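Side-chain contacts in escJ (Escherichia coli, PDB 1YJ7), which belongs to the YscJ lipoprotein family and probably forms part of the membrane-associated platform on which the type III secretion system of enteropathogenic strains assembles: residues E3-G8 against T52-N57; Q93-L98 against N149-L154. The protein carries 3 engineered substitutions. All coordinates share one frame; numbering follows the deposited sequence. Where two conformers were deposited one is given.

Contact 1 of 2, residues E3-G8 against T52-N57; sequences EQLYTG and TILNNN
Leu54 reaches from helix 47-56 to the neighbouring side chains of Leu5 and Tyr6, which sit together in a classic beta bulge of strand 3-9, opposite Leu40 on strand 38-42. The bulge explains the pairing: successive residues of a regular strand would point to opposite faces of the sheet, whereas here both CB atoms are directed at the helix. The contact is part of the strand-on-helix core of a small beta-alpha-beta-beta-alpha unit with a three-stranded antiparallel sheet.

One methyl does all the close touching from the helix side. Leu54 CD1 lies 4.1 Å from Leu5 CD1, with the two leucine side chains set aslant. The same methyl comes to the Tyr6 ring at its edge, near the ring plane, 4.2 Å from CE1, so no face stacking is involved. Leu5 CD1 and Tyr6 CE1 are 5.7 Å apart, which places Leu54 CD1 in the notch between them. With CG anti to the carbonyl carbon (chi1 -64°) and the chain extended beyond it (chi2 176°), CD1 is the methyl of Leu54 that leads toward the strand, while its CD2 stays 5.8 Å from Leu5 CD1.

All three residues are buried, and Leu21 and Met17 of helix 11-23, together with Phe47 and Ile51 of helix 47-56 itself, add to the apolar cluster. The backbone of the bulge also serves the assembly, since Leu5 O accepts a hydrogen bond from Asn15 ND2 of the second subunit.

The contact loosens toward the outside, where Thr52 and Asn57 are exposed and neither approaches the strand. There the chain leaves the helix at Asn57, whose side chain folds back on the preceding turn: Asn57 ND2 donates to Ile53 O at 2.8 Å with an N-H...O angle of 173°, the acceptor lying in the amide plane.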
ATOM      1  N   GLU D   3      -4.034  29.379  -3.137  1.00 31.87           N
ATOM      2  CA  GLU D   3      -3.750  28.041  -2.670  1.00 30.44           C
ATOM      3  C   GLU D   3      -2.423  27.624  -3.302  1.00 28.54           C
ATOM      4  O   GLU D   3      -2.247  27.747  -4.510  1.00 26.76           O
ATOM      5  CB  GLU D   3      -4.872  27.115  -3.133  1.00 30.79           C
ATOM      6  CG  GLU D   3      -5.158  25.896  -2.274  1.00 34.25           C
ATOM      7  CD  GLU D   3      -5.488  26.220  -0.829  1.00 33.96           C
ATOM      8  OE1 GLU D   3      -4.644  25.905   0.009  1.00 34.14           O
ATOM      9  OE2 GLU D   3      -6.576  26.780  -0.536  1.00 37.66           O
ATOM     10  N   GLN D   4      -1.503  27.133  -2.486  1.00 26.67           N
ATOM     11  CA  GLN D   4      -0.239  26.595  -2.970  1.00 25.62           C
ATOM     12  C   GLN D   4      -0.452  25.269  -3.684  1.00 24.18           C
ATOM     13  O   GLN D   4      -1.239  24.423  -3.221  1.00 23.34           O
ATOM     14  CB  GLN D   4       0.689  26.381  -1.792  1.00 26.13           C
ATOM     15  CG  GLN D   4       2.069  25.905  -2.135  1.00 27.72           C
ATOM     16  CD  GLN D   4       2.909  25.718  -0.884  1.00 30.59           C
ATOM     17  OE1 GLN D   4       3.041  24.595  -0.380  1.00 32.06           O
ATOM     18  NE2 GLN D   4       3.470  26.815  -0.376  1.00 30.72           N
ATOM     19  N   LEU D   5       0.233  25.099  -4.818  1.00 21.93           N
ATOM     20  CA  LEU D   5       0.267  23.820  -5.526  1.00 21.33           C
ATOM     21  C   LEU D   5       1.524  23.053  -5.102  1.00 20.89           C
ATOM     22  O   LEU D   5       1.435  22.036  -4.403  1.00 20.08           O
ATOM     23  CB  LEU D   5       0.235  24.027  -7.051  1.00 20.89           C
ATOM     24  CG  LEU D   5      -1.057  24.583  -7.632  1.00 21.30           C
ATOM     25  CD1 LEU D   5      -0.967  24.757  -9.129  1.00 23.15           C
ATOM     26  CD2 LEU D   5      -2.246  23.737  -7.266  1.00 24.30           C
ATOM     27  N   TYR D   6       2.693  23.555  -5.510  1.00 20.09           N
ATOM     28  CA  TYR D   6       3.985  22.926  -5.233  1.00 19.97           C
ATOM     29  C   TYR D   6       5.072  23.961  -5.013  1.00 20.72           C
ATOM     30  O   TYR D   6       5.027  25.052  -5.595  1.00 20.77           O
ATOM     31  CB  TYR D   6       4.423  21.988  -6.368  1.00 20.20           C
ATOM     32  CG  TYR D   6       3.468  20.853  -6.563  1.00 18.97           C
ATOM     33  CD1 TYR D   6       2.499  20.876  -7.557  1.00 17.77           C
ATOM     34  CD2 TYR D   6       3.476  19.774  -5.686  1.00 20.76           C
ATOM     35  CE1 TYR D   6       1.592  19.827  -7.703  1.00 18.21           C
ATOM     36  CE2 TYR D   6       2.573  18.741  -5.823  1.00 19.71           C
ATOM     37  CZ  TYR D   6       1.640  18.761  -6.809  1.00 18.50           C
ATOM     38  OH  TYR D   6       0.749  17.699  -6.890  1.00 19.89           O
ATOM     39  N   THR D   7       6.026  23.591  -4.166  1.00 21.01           N
ATOM     40  CA  THR D   7       7.263  24.323  -3.925  1.00 21.53           C
ATOM     41  C   THR D   7       8.432  23.456  -4.375  1.00 21.43           C
ATOM     42  O   THR D   7       8.273  22.279  -4.688  1.00 21.35           O
ATOM     43  CB  THR D   7       7.415  24.644  -2.421  1.00 22.07           C
ATOM     44  OG1 THR D   7       7.621  23.425  -1.692  1.00 21.57           O
ATOM     45  CG2 THR D   7       6.131  25.211  -1.832  1.00 23.42           C
ATOM     46  N   GLY D   8       9.617  24.051  -4.426  1.00 21.57           N
ATOM     47  CA  GLY D   8      10.838  23.311  -4.687  1.00 21.99           C
ATOM     48  C   GLY D   8      10.996  22.833  -6.101  1.00 21.81           C
ATOM     49  O   GLY D   8      11.727  21.883  -6.361  1.00 22.26           O
ATOM     50  N   THR D  52      -6.752  18.629 -11.183  1.00 15.65           N
ATOM     51  CA  THR D  52      -7.255  17.667 -12.177  1.00 15.99           C
ATOM     52  C   THR D  52      -6.368  17.712 -13.428  1.00 16.05           C
ATOM     53  O   THR D  52      -5.923  16.677 -13.924  1.00 15.84           O
ATOM     54  CB  THR D  52      -8.715  17.954 -12.544  1.00 16.70           C
ATOM     55  OG1 THR D  52      -9.549  17.812 -11.376  1.00 18.70           O
ATOM     56  CG2 THR D  52      -9.259  16.915 -13.554  1.00 18.87           C
ATOM     57  N   ILE D  53      -6.105  18.920 -13.908  1.00 15.58           N
ATOM     58  CA  ILE D  53      -5.272  19.117 -15.093  1.00 15.48           C
ATOM     59  C   ILE D  53      -3.869  18.591 -14.853  1.00 15.28           C
ATOM     60  O   ILE D  53      -3.325  17.870 -15.690  1.00 15.69           O
ATOM     61  CB  ILE D  53      -5.236  20.632 -15.504  1.00 15.46           C
ATOM     62  CG1 ILE D  53      -6.591  21.057 -16.051  1.00 16.79           C
ATOM     63  CG2 ILE D  53      -4.140  20.878 -16.585  1.00 15.75           C
ATOM     64  CD1 ILE D  53      -6.806  22.563 -16.075  1.00 17.64           C
ATOM     65  N   LEU D  54      -3.275  18.908 -13.702  1.00 15.49           N
ATOM     66  CA  LEU D  54      -1.932  18.415 -13.431  1.00 16.03           C
ATOM     67  C   LEU D  54      -1.917  16.892 -13.297  1.00 16.11           C
ATOM     68  O   LEU D  54      -1.053  16.224 -13.859  1.00 16.01           O
ATOM     69  CB  LEU D  54      -1.349  19.048 -12.197  1.00 15.66           C
ATOM     70  CG  LEU D  54      -1.130  20.553 -12.313  1.00 16.21           C
ATOM     71  CD1 LEU D  54      -0.642  21.089 -10.976  1.00 18.09           C
ATOM     72  CD2 LEU D  54      -0.167  20.910 -13.440  1.00 16.43           C
ATOM     73  N   ASN D  55      -2.887  16.361 -12.583  1.00 16.70           N
ATOM     74  CA  ASN D  55      -2.996  14.901 -12.420  1.00 17.33           C
ATOM     75  C   ASN D  55      -3.129  14.169 -13.758  1.00 17.09           C
ATOM     76  O   ASN D  55      -2.404  13.195 -14.008  1.00 17.12           O
ATOM     77  CB  ASN D  55      -3.968  14.532 -11.297  0.50 18.16           C
ATOM     78  CG  ASN D  55      -3.300  14.681  -9.902  0.50 20.46           C
ATOM     79  OD1 ASN D  55      -3.086  15.797  -9.410  0.50 24.28           O
ATOM     80  ND2 ASN D  55      -2.888  13.554  -9.311  0.50 23.63           N
ATOM     81  N   ASN D  56      -4.008  14.680 -14.620  1.00 16.86           N
ATOM     82  CA  ASN D  56      -4.311  14.046 -15.904  1.00 17.23           C
ATOM     83  C   ASN D  56      -3.095  14.084 -16.831  1.00 17.32           C
ATOM     84  O   ASN D  56      -2.976  13.279 -17.738  1.00 17.42           O
ATOM     85  CB  ASN D  56      -5.505  14.708 -16.575  1.00 17.48           C
ATOM     86  CG  ASN D  56      -6.834  14.376 -15.904  1.00 18.92           C
ATOM     87  OD1 ASN D  56      -6.890  13.639 -14.921  1.00 19.46           O
ATOM     88  ND2 ASN D  56      -7.915  14.930 -16.441  1.00 20.75           N
ATOM     89  N   ASN D  57      -2.185  15.023 -16.583  1.00 18.00           N
ATOM     90  CA  ASN D  57      -0.989  15.183 -17.405  1.00 18.38           C
ATOM     91  C   ASN D  57       0.286  14.660 -16.762  1.00 18.69           C
ATOM     92  O   ASN D  57       1.382  14.864 -17.293  1.00 19.73           O
ATOM     93  CB  ASN D  57      -0.842  16.653 -17.805  1.00 18.37           C
ATOM     94  CG  ASN D  57      -1.821  17.046 -18.870  1.00 20.82           C
ATOM     95  OD1 ASN D  57      -1.567  16.817 -20.057  1.00 25.45           O
ATOM     96  ND2 ASN D  57      -2.981  17.564 -18.468  1.00 17.94           N
TER

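Contact 2 of 2, residues Q93-L98 against N149-L154; sequences QDIERL and NSVDDL
Ser150 OG hydrogen-bonds back to Leu146 O, one turn earlier in helix 140-150, while the CB of the same residue rests against Ile95 of helix 80-99. Helix 140-150 is the connection of a beta-alpha-beta crossover between the adjacent parallel strands 123-130 and 159-165, and the contact joins its C-terminal end to the neighbouring helix. Lys91 NZ adds a polar tie by donating to Ser150 O.

Ile95 carries the first segment's share through its longer branch. CG1 is anti to the carbonyl carbon (chi1 -64°), and the extended chi2 of 170° carries CD1 toward Ser150 and Val151. Ser150 CB lies alongside this branch, 3.8 Å from both Ile95 CG1 and Ile95 CD1. Ser150 OG is 4.0 Å from Ile95 CG1, a van der Waals approach to a carbon; its hydrogen bond goes to Leu146 O.

Just beyond Ser150, Val151 meets the end of the isoleucine at about a right angle. Its CG2 is 3.5 Å from Ile95 CD1, a close methyl pair, while Val151 CG1 stays 5.9 Å from that atom. Ile95 also touches Val110, and Val151 touches Leu112, both on strand 105-113.

Asp94, beside Ile95, instead forms a salt bridge within its own helix: Arg97 NH1 is 3.4 Å from Asp94 OD1, which lies at the guanidinium edge in its plane.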
ATOM      1  N   GLN D  93      22.183   4.519 -22.168  1.00 13.24           N
ATOM      2  CA  GLN D  93      22.372   5.972 -22.171  1.00 13.41           C
ATOM      3  C   GLN D  93      23.056   6.456 -23.434  1.00 13.63           C
ATOM      4  O   GLN D  93      22.669   7.490 -23.991  1.00 13.38           O
ATOM      5  CB  GLN D  93      23.129   6.391 -20.914  1.00 14.49           C
ATOM      6  CG  GLN D  93      22.313   6.158 -19.632  1.00 15.21           C
ATOM      7  CD  GLN D  93      21.183   7.170 -19.442  1.00 17.47           C
ATOM      8  OE1 GLN D  93      20.006   6.796 -19.311  1.00 22.16           O
ATOM      9  NE2 GLN D  93      21.530   8.426 -19.411  1.00 12.66           N
ATOM     10  N   ASP D  94      24.050   5.698 -23.914  1.00 13.26           N
ATOM     11  CA  ASP D  94      24.734   6.023 -25.155  1.00 13.37           C
ATOM     12  C   ASP D  94      23.775   5.985 -26.350  1.00 12.92           C
ATOM     13  O   ASP D  94      23.841   6.828 -27.241  1.00 11.34           O
ATOM     14  CB  ASP D  94      25.861   5.019 -25.440  1.00 14.15           C
ATOM     15  CG  ASP D  94      27.070   5.178 -24.532  1.00 16.45           C
ATOM     16  OD1 ASP D  94      27.208   6.191 -23.790  1.00 15.71           O
ATOM     17  OD2 ASP D  94      27.973   4.299 -24.537  1.00 16.63           O
ATOM     18  N   ILE D  95      22.874   5.005 -26.372  1.00 11.92           N
ATOM     19  CA  ILE D  95      21.915   4.889 -27.470  1.00 11.55           C
ATOM     20  C   ILE D  95      20.874   6.005 -27.395  1.00 12.17           C
ATOM     21  O   ILE D  95      20.535   6.602 -28.405  1.00 11.85           O
ATOM     22  CB  ILE D  95      21.260   3.479 -27.499  1.00 12.08           C
ATOM     23  CG1 ILE D  95      22.343   2.420 -27.800  1.00 11.40           C
ATOM     24  CG2 ILE D  95      20.188   3.450 -28.528  1.00 12.23           C
ATOM     25  CD1 ILE D  95      21.816   0.968 -27.590  1.00 12.61           C
ATOM     26  N   GLU D  96      20.401   6.304 -26.193  1.00 12.27           N
ATOM     27  CA  GLU D  96      19.483   7.430 -25.988  1.00 12.44           C
ATOM     28  C   GLU D  96      20.132   8.735 -26.454  1.00 12.20           C
ATOM     29  O   GLU D  96      19.493   9.535 -27.133  1.00 12.13           O
ATOM     30  CB  GLU D  96      19.030   7.528 -24.532  1.00 13.17           C
ATOM     31  CG  GLU D  96      18.115   6.395 -24.067  1.00 13.39           C
ATOM     32  CD  GLU D  96      17.708   6.484 -22.604  1.00 15.27           C
ATOM     33  OE1 GLU D  96      17.145   5.497 -22.069  1.00 15.32           O
ATOM     34  OE2 GLU D  96      17.935   7.547 -21.969  1.00 18.67           O
ATOM     35  N   ARG D  97      21.396   8.927 -26.107  1.00 12.72           N
ATOM     36  CA  ARG D  97      22.118  10.145 -26.458  1.00 13.25           C
ATOM     37  C   ARG D  97      22.181  10.304 -27.965  1.00 12.59           C
ATOM     38  O   ARG D  97      21.958  11.395 -28.489  1.00 12.83           O
ATOM     39  CB  ARG D  97      23.520  10.131 -25.852  1.00 14.13           C
ATOM     40  CG  ARG D  97      24.339  11.376 -26.232  1.00 16.85           C
ATOM     41  CD  ARG D  97      25.767  11.271 -25.872  1.00 21.69           C
ATOM     42  NE  ARG D  97      25.955  11.631 -24.486  1.00 27.47           N
ATOM     43  CZ  ARG D  97      26.410  10.849 -23.551  1.00 30.69           C
ATOM     44  NH1 ARG D  97      26.757   9.606 -23.843  1.00 35.68           N
ATOM     45  NH2 ARG D  97      26.542  11.327 -22.304  1.00 31.00           N
ATOM     46  N   LEU D  98      22.485   9.206 -28.656  1.00 12.40           N
ATOM     47  CA  LEU D  98      22.600   9.182 -30.118  1.00 12.53           C
ATOM     48  C   LEU D  98      21.244   9.431 -30.775  1.00 12.24           C
ATOM     49  O   LEU D  98      21.097  10.318 -31.621  1.00 12.20           O
ATOM     50  CB  LEU D  98      23.236   7.853 -30.576  1.00 12.50           C
ATOM     51  CG  LEU D  98      23.441   7.580 -32.085  1.00 13.31           C
ATOM     52  CD1 LEU D  98      24.566   6.540 -32.328  1.00 14.62           C
ATOM     53  CD2 LEU D  98      22.162   7.118 -32.758  1.00 14.00           C
ATOM     54  N   ASN D 149      23.067  -2.195 -34.344  1.00 15.35           N
ATOM     55  CA  ASN D 149      24.517  -2.202 -34.500  1.00 16.19           C
ATOM     56  C   ASN D 149      25.274  -1.554 -33.354  1.00 16.41           C
ATOM     57  O   ASN D 149      26.505  -1.559 -33.355  1.00 17.03           O
ATOM     58  CB  ASN D 149      24.886  -1.635 -35.870  1.00 16.54           C
ATOM     59  CG  ASN D 149      24.597  -2.631 -36.986  1.00 19.76           C
ATOM     60  OD1 ASN D 149      24.988  -3.775 -36.906  1.00 22.97           O
ATOM     61  ND2 ASN D 149      23.858  -2.208 -37.980  1.00 25.04           N
ATOM     62  N   SER D 150      24.547  -1.065 -32.348  1.00 16.10           N
ATOM     63  CA  SER D 150      25.149  -0.548 -31.123  1.00 16.66           C
ATOM     64  C   SER D 150      25.450  -1.588 -30.075  1.00 17.68           C
ATOM     65  O   SER D 150      26.236  -1.316 -29.180  1.00 17.49           O
ATOM     66  CB  SER D 150      24.248   0.508 -30.466  1.00 16.37           C
ATOM     67  OG  SER D 150      24.117   1.641 -31.290  1.00 17.94           O
ATOM     68  N   VAL D 151      24.820  -2.760 -30.185  1.00 19.00           N
ATOM     69  CA  VAL D 151      24.627  -3.674 -29.062  1.00 21.73           C
ATOM     70  C   VAL D 151      25.004  -5.081 -29.487  1.00 22.67           C
ATOM     71  O   VAL D 151      24.635  -5.504 -30.557  1.00 23.02           O
ATOM     72  CB  VAL D 151      23.101  -3.721 -28.655  1.00 21.79           C
ATOM     73  CG1 VAL D 151      22.795  -4.873 -27.683  1.00 23.39           C
ATOM     74  CG2 VAL D 151      22.660  -2.435 -28.083  1.00 23.53           C
ATOM     75  N   ASP D 152      25.716  -5.794 -28.633  1.00 24.75           N
ATOM     76  CA  ASP D 152      26.104  -7.173 -28.895  1.00 27.25           C
ATOM     77  C   ASP D 152      24.921  -8.104 -29.173  1.00 27.51           C
ATOM     78  O   ASP D 152      23.970  -8.164 -28.385  1.00 27.47           O
ATOM     79  CB  ASP D 152      26.913  -7.687 -27.696  1.00 28.28           C
ATOM     80  CG  ASP D 152      27.281  -9.165 -27.812  1.00 32.68           C
ATOM     81  OD1 ASP D 152      27.885  -9.573 -28.838  1.00 36.47           O
ATOM     82  OD2 ASP D 152      26.995  -9.981 -26.910  1.00 39.16           O
ATOM     83  N   ASP D 153      24.993  -8.796 -30.308  1.00 28.41           N
ATOM     84  CA  ASP D 153      24.156  -9.959 -30.621  1.00 28.88           C
ATOM     85  C   ASP D 153      22.665  -9.637 -30.603  1.00 28.26           C
ATOM     86  O   ASP D 153      21.887 -10.303 -29.905  1.00 28.19           O
ATOM     87  CB  ASP D 153      24.496 -11.092 -29.630  1.00 29.85           C
ATOM     88  CG  ASP D 153      23.897 -12.452 -30.029  1.00 33.68           C
ATOM     89  OD1 ASP D 153      23.648 -13.262 -29.102  1.00 40.44           O
ATOM     90  OD2 ASP D 153      23.660 -12.817 -31.205  1.00 39.17           O
ATOM     91  N   LEU D 154      22.283  -8.599 -31.349  1.00 26.44           N
ATOM     92  CA  LEU D 154      20.915  -8.115 -31.406  1.00 25.73           C
ATOM     93  C   LEU D 154      20.401  -8.214 -32.840  1.00 25.60           C
ATOM     94  O   LEU D 154      21.048  -7.749 -33.784  1.00 26.12           O
ATOM     95  CB  LEU D 154      20.861  -6.661 -30.869  1.00 25.21           C
ATOM     96  CG  LEU D 154      19.525  -5.966 -30.706  1.00 24.31           C
ATOM     97  CD1 LEU D 154      18.611  -6.747 -29.765  1.00 23.70           C
ATOM     98  CD2 LEU D 154      19.729  -4.550 -30.172  1.00 20.73           C
TER

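In the fold
Contact 1 and contact 2 do not touch: their centres are 36 Å apart, their nearest atoms about 19 Å, and they sit on opposite sides of the chain's centre, each about 18 Å from it. They follow in series, so that 3-8 against 52-57 is closed before 93-98 begins. Contact 1 packs a strand of the antiparallel sheet on a helix; contact 2 joins two helices beside the mixed sheet, consistent with two compact alpha/beta units joined by an extended linker. Their surroundings differ too. Contact 1 borders a second subunit, whereas no other chain of the assembly touches the segments of contact 2.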